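Long-range contact in fibronectin type III domain-containing protein (Simiduia agarivorans, PDB 6P2K), which is a GH74-family glycoside hydrolase whose catalytic region, built of seven-bladed beta-propellers, probably cleaves xyloglucan-type beta-glucans and carries bound zinc ions: residues B[668-673]-B[714-719]. Numbering follows the deposited sequence.
Sequences DAMAVR and LGYGVF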
ATOM      1  N   ASP B 668      32.234  34.562 -41.535  1.00 33.04           N
ATOM      2  CA  ASP B 668      32.328  33.120 -41.747  1.00 34.53           C
ATOM      3  C   ASP B 668      30.970  32.526 -42.099  1.00 32.84           C
ATOM      4  O   ASP B 668      30.875  31.638 -42.953  1.00 33.99           O
ATOM      5  CB  ASP B 668      32.891  32.433 -40.504  1.00 35.24           C
ATOM      6  CG  ASP B 668      34.237  32.980 -40.086  1.00 38.96           C
ATOM      7  OD1 ASP B 668      35.041  33.331 -40.974  1.00 41.54           O
ATOM      8  OD2 ASP B 668      34.492  33.050 -38.865  1.00 39.88           O
ATOM      9  N   ALA B 669      29.909  33.001 -41.443  1.00 31.03           N
ATOM     10  CA  ALA B 669      28.574  32.481 -41.717  1.00 30.07           C
ATOM     11  C   ALA B 669      28.130  32.814 -43.138  1.00 32.89           C
ATOM     12  O   ALA B 669      27.543  31.970 -43.826  1.00 34.47           O
ATOM     13  CB  ALA B 669      27.579  33.033 -40.696  1.00 28.06           C
ATOM     14  N   MET B 670      28.408  34.036 -43.597  1.00 33.49           N
ATOM     15  CA  MET B 670      27.995  34.424 -44.942  1.00 36.91           C
ATOM     16  C   MET B 670      28.802  33.700 -46.010  1.00 39.95           C
ATOM     17  O   MET B 670      28.309  33.509 -47.128  1.00 43.12           O
ATOM     18  CB  MET B 670      28.115  35.936 -45.111  1.00 39.30           C
ATOM     19  CG  MET B 670      27.110  36.718 -44.278  1.00 42.19           C
ATOM     20  SD  MET B 670      27.168  38.489 -44.590  1.00 47.88           S
ATOM     21  CE  MET B 670      26.919  38.528 -46.363  1.00 48.17           C
ATOM     22  N   ALA B 671      30.033  33.292 -45.693  1.00 39.53           N
ATOM     23  CA  ALA B 671      30.820  32.510 -46.639  1.00 40.54           C
ATOM     24  C   ALA B 671      30.331  31.068 -46.715  1.00 41.93           C
ATOM     25  O   ALA B 671      30.257  30.493 -47.806  1.00 45.50           O
ATOM     26  CB  ALA B 671      32.299  32.552 -46.256  1.00 34.09           C
ATOM     27  N   VAL B 672      29.989  30.472 -45.570  1.00 39.28           N
ATOM     28  CA  VAL B 672      29.532  29.085 -45.557  1.00 35.93           C
ATOM     29  C   VAL B 672      28.094  28.977 -46.056  1.00 35.08           C
ATOM     30  O   VAL B 672      27.725  27.979 -46.688  1.00 36.96           O
ATOM     31  CB  VAL B 672      29.688  28.503 -44.140  1.00 34.70           C
ATOM     32  CG1 VAL B 672      29.064  27.118 -44.039  1.00 32.31           C
ATOM     33  CG2 VAL B 672      31.158  28.456 -43.749  1.00 35.91           C
ATOM     34  N   ARG B 673      27.270  29.994 -45.807  1.00 33.61           N
ATOM     35  CA  ARG B 673      25.874  30.026 -46.246  1.00 34.18           C
ATOM     36  C   ARG B 673      25.634  31.350 -46.958  1.00 34.62           C
ATOM     37  O   ARG B 673      25.305  32.361 -46.322  1.00 31.21           O
ATOM     38  CB  ARG B 673      24.922  29.847 -45.065  1.00 31.82           C
ATOM     39  CG  ARG B 673      23.440  29.823 -45.429  1.00 27.78           C
ATOM     40  CD  ARG B 673      22.622  29.300 -44.259  1.00 26.27           C
ATOM     41  NE  ARG B 673      21.185  29.436 -44.466  1.00 27.04           N
ATOM     42  CZ  ARG B 673      20.442  28.578 -45.156  1.00 30.09           C
ATOM     43  NH1 ARG B 673      21.000  27.516 -45.723  1.00 32.73           N
ATOM     44  NH2 ARG B 673      19.140  28.786 -45.283  1.00 30.83           N
ATOM     45  N   LEU B 714      13.946  36.732 -38.268  1.00 35.44           N
ATOM     46  CA  LEU B 714      14.745  36.291 -39.400  1.00 32.02           C
ATOM     47  C   LEU B 714      15.860  35.385 -38.903  1.00 31.22           C
ATOM     48  O   LEU B 714      16.634  35.770 -38.020  1.00 28.99           O
ATOM     49  CB  LEU B 714      15.322  37.485 -40.160  1.00 30.41           C
ATOM     50  CG  LEU B 714      14.276  38.421 -40.770  1.00 33.32           C
ATOM     51  CD1 LEU B 714      14.919  39.706 -41.265  1.00 33.26           C
ATOM     52  CD2 LEU B 714      13.538  37.716 -41.899  1.00 33.66           C
ATOM     53  N   GLY B 715      15.929  34.180 -39.461  1.00 32.06           N
ATOM     54  CA  GLY B 715      17.004  33.262 -39.145  1.00 30.63           C
ATOM     55  C   GLY B 715      17.966  33.118 -40.303  1.00 30.51           C
ATOM     56  O   GLY B 715      17.563  32.717 -41.400  1.00 26.57           O
ATOM     57  N   TYR B 716      19.239  33.454 -40.085  1.00 28.80           N
ATOM     58  CA  TYR B 716      20.209  33.352 -41.170  1.00 29.40           C
ATOM     59  C   TYR B 716      20.535  31.896 -41.477  1.00 30.48           C
ATOM     60  O   TYR B 716      20.529  31.480 -42.641  1.00 33.76           O
ATOM     61  CB  TYR B 716      21.486  34.124 -40.831  1.00 28.94           C
ATOM     62  CG  TYR B 716      22.349  34.325 -42.052  1.00 29.23           C
ATOM     63  CD1 TYR B 716      23.206  33.325 -42.495  1.00 28.29           C
ATOM     64  CD2 TYR B 716      22.279  35.500 -42.787  1.00 29.81           C
ATOM     65  CE1 TYR B 716      23.977  33.496 -43.629  1.00 27.91           C
ATOM     66  CE2 TYR B 716      23.051  35.681 -43.921  1.00 30.26           C
ATOM     67  CZ  TYR B 716      23.897  34.675 -44.337  1.00 28.46           C
ATOM     68  OH  TYR B 716      24.667  34.848 -45.464  1.00 30.85           O
ATOM     69  N   GLY B 717      20.833  31.111 -40.446  1.00 27.30           N
ATOM     70  CA  GLY B 717      21.195  29.725 -40.658  1.00 27.72           C
ATOM     71  C   GLY B 717      21.754  29.045 -39.427  1.00 27.29           C
ATOM     72  O   GLY B 717      22.127  29.704 -38.452  1.00 23.93           O
ATOM     73  N   VAL B 718      21.805  27.716 -39.466  1.00 27.30           N
ATOM     74  CA  VAL B 718      22.361  26.897 -38.395  1.00 24.74           C
ATOM     75  C   VAL B 718      23.704  26.368 -38.868  1.00 26.41           C
ATOM     76  O   VAL B 718      23.818  25.866 -39.993  1.00 29.95           O
ATOM     77  CB  VAL B 718      21.414  25.743 -38.019  1.00 25.97           C
ATOM     78  CG1 VAL B 718      21.916  25.023 -36.769  1.00 21.68           C
ATOM     79  CG2 VAL B 718      20.001  26.271 -37.820  1.00 25.60           C
ATOM     80  N   PHE B 719      24.721  26.483 -38.019  1.00 24.63           N
ATOM     81  CA  PHE B 719      26.084  26.142 -38.401  1.00 26.45           C
ATOM     82  C   PHE B 719      26.682  25.150 -37.416  1.00 26.20           C
ATOM     83  O   PHE B 719      26.550  25.305 -36.200  1.00 28.25           O
ATOM     84  CB  PHE B 719      26.957  27.396 -38.491  1.00 27.95           C
ATOM     85  CG  PHE B 719      26.439  28.412 -39.467  1.00 30.47           C
ATOM     86  CD1 PHE B 719      25.528  29.381 -39.064  1.00 28.48           C
ATOM     87  CD2 PHE B 719      26.839  28.381 -40.797  1.00 28.79           C
ATOM     88  CE1 PHE B 719      25.041  30.309 -39.965  1.00 31.00           C
ATOM     89  CE2 PHE B 719      26.359  29.307 -41.703  1.00 30.36           C
ATOM     90  CZ  PHE B 719      25.458  30.274 -41.288  1.00 32.66           C
TER
HETATM   91  O   HOH W   1      17.796  30.358 -43.265  1.00 38.55           O
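Arg673 O accepts a hydrogen bond from Tyr716 OH, 2.7 Å away. The donor lies nearly along the C=O axis, at 167°. Arg673 has just left helical geometry, and its carbonyl meets the tyrosine near the plane of the ring. The same two residues bond a second time in reverse: Arg673 NE gives its hydrogen to Tyr716 O at 2.8 Å. That oxygen sits in the guanidinium plane, and the nitrogen lies in the carbonyl plane. With CG anti to the backbone N (chi1 -178°), the arginine chain runs extended past the tyrosine in the opposite sense. It carries NE to Tyr716 O, while the backbone carbonyl stays by the Tyr716 hydroxyl. The guanidinium stands nearly at right angles to the ring, and the two do not stack. Further out, NH2 of Arg673 donates to a water at 2.9 Å, and the same water lies within hydrogen-bonding distance of Gly715 O. NH1 makes a salt bridge with Asp733, outside the two segments. Gly717 leaves room for the chain, since a CB there would collide with Arg673 CD. Were Arg673 an alanine, Tyr716 O would probably lose its NE donor and Asp733 this salt bridge.

Apolar contacts flank the bonds. Met670 crosses the tyrosine at about a right angle, with CG 3.8 Å from Tyr716 CZ. Ala669 CB packs 3.5 Å from Phe719 CZ. Val672 CG1 comes to the ring edge of Phe719, whose ring also meets Phe664.

Helix residues 668-672 cross strand residues 714-719 at 80°. Strand 714-723 belongs to a four-stranded antiparallel sheet, as expected of a propeller blade. Two reciprocal bonds between Arg673 and Tyr716 hold the helix exit to the strand, while Asp733 ties the same arginine to neighbouring strand 729-733.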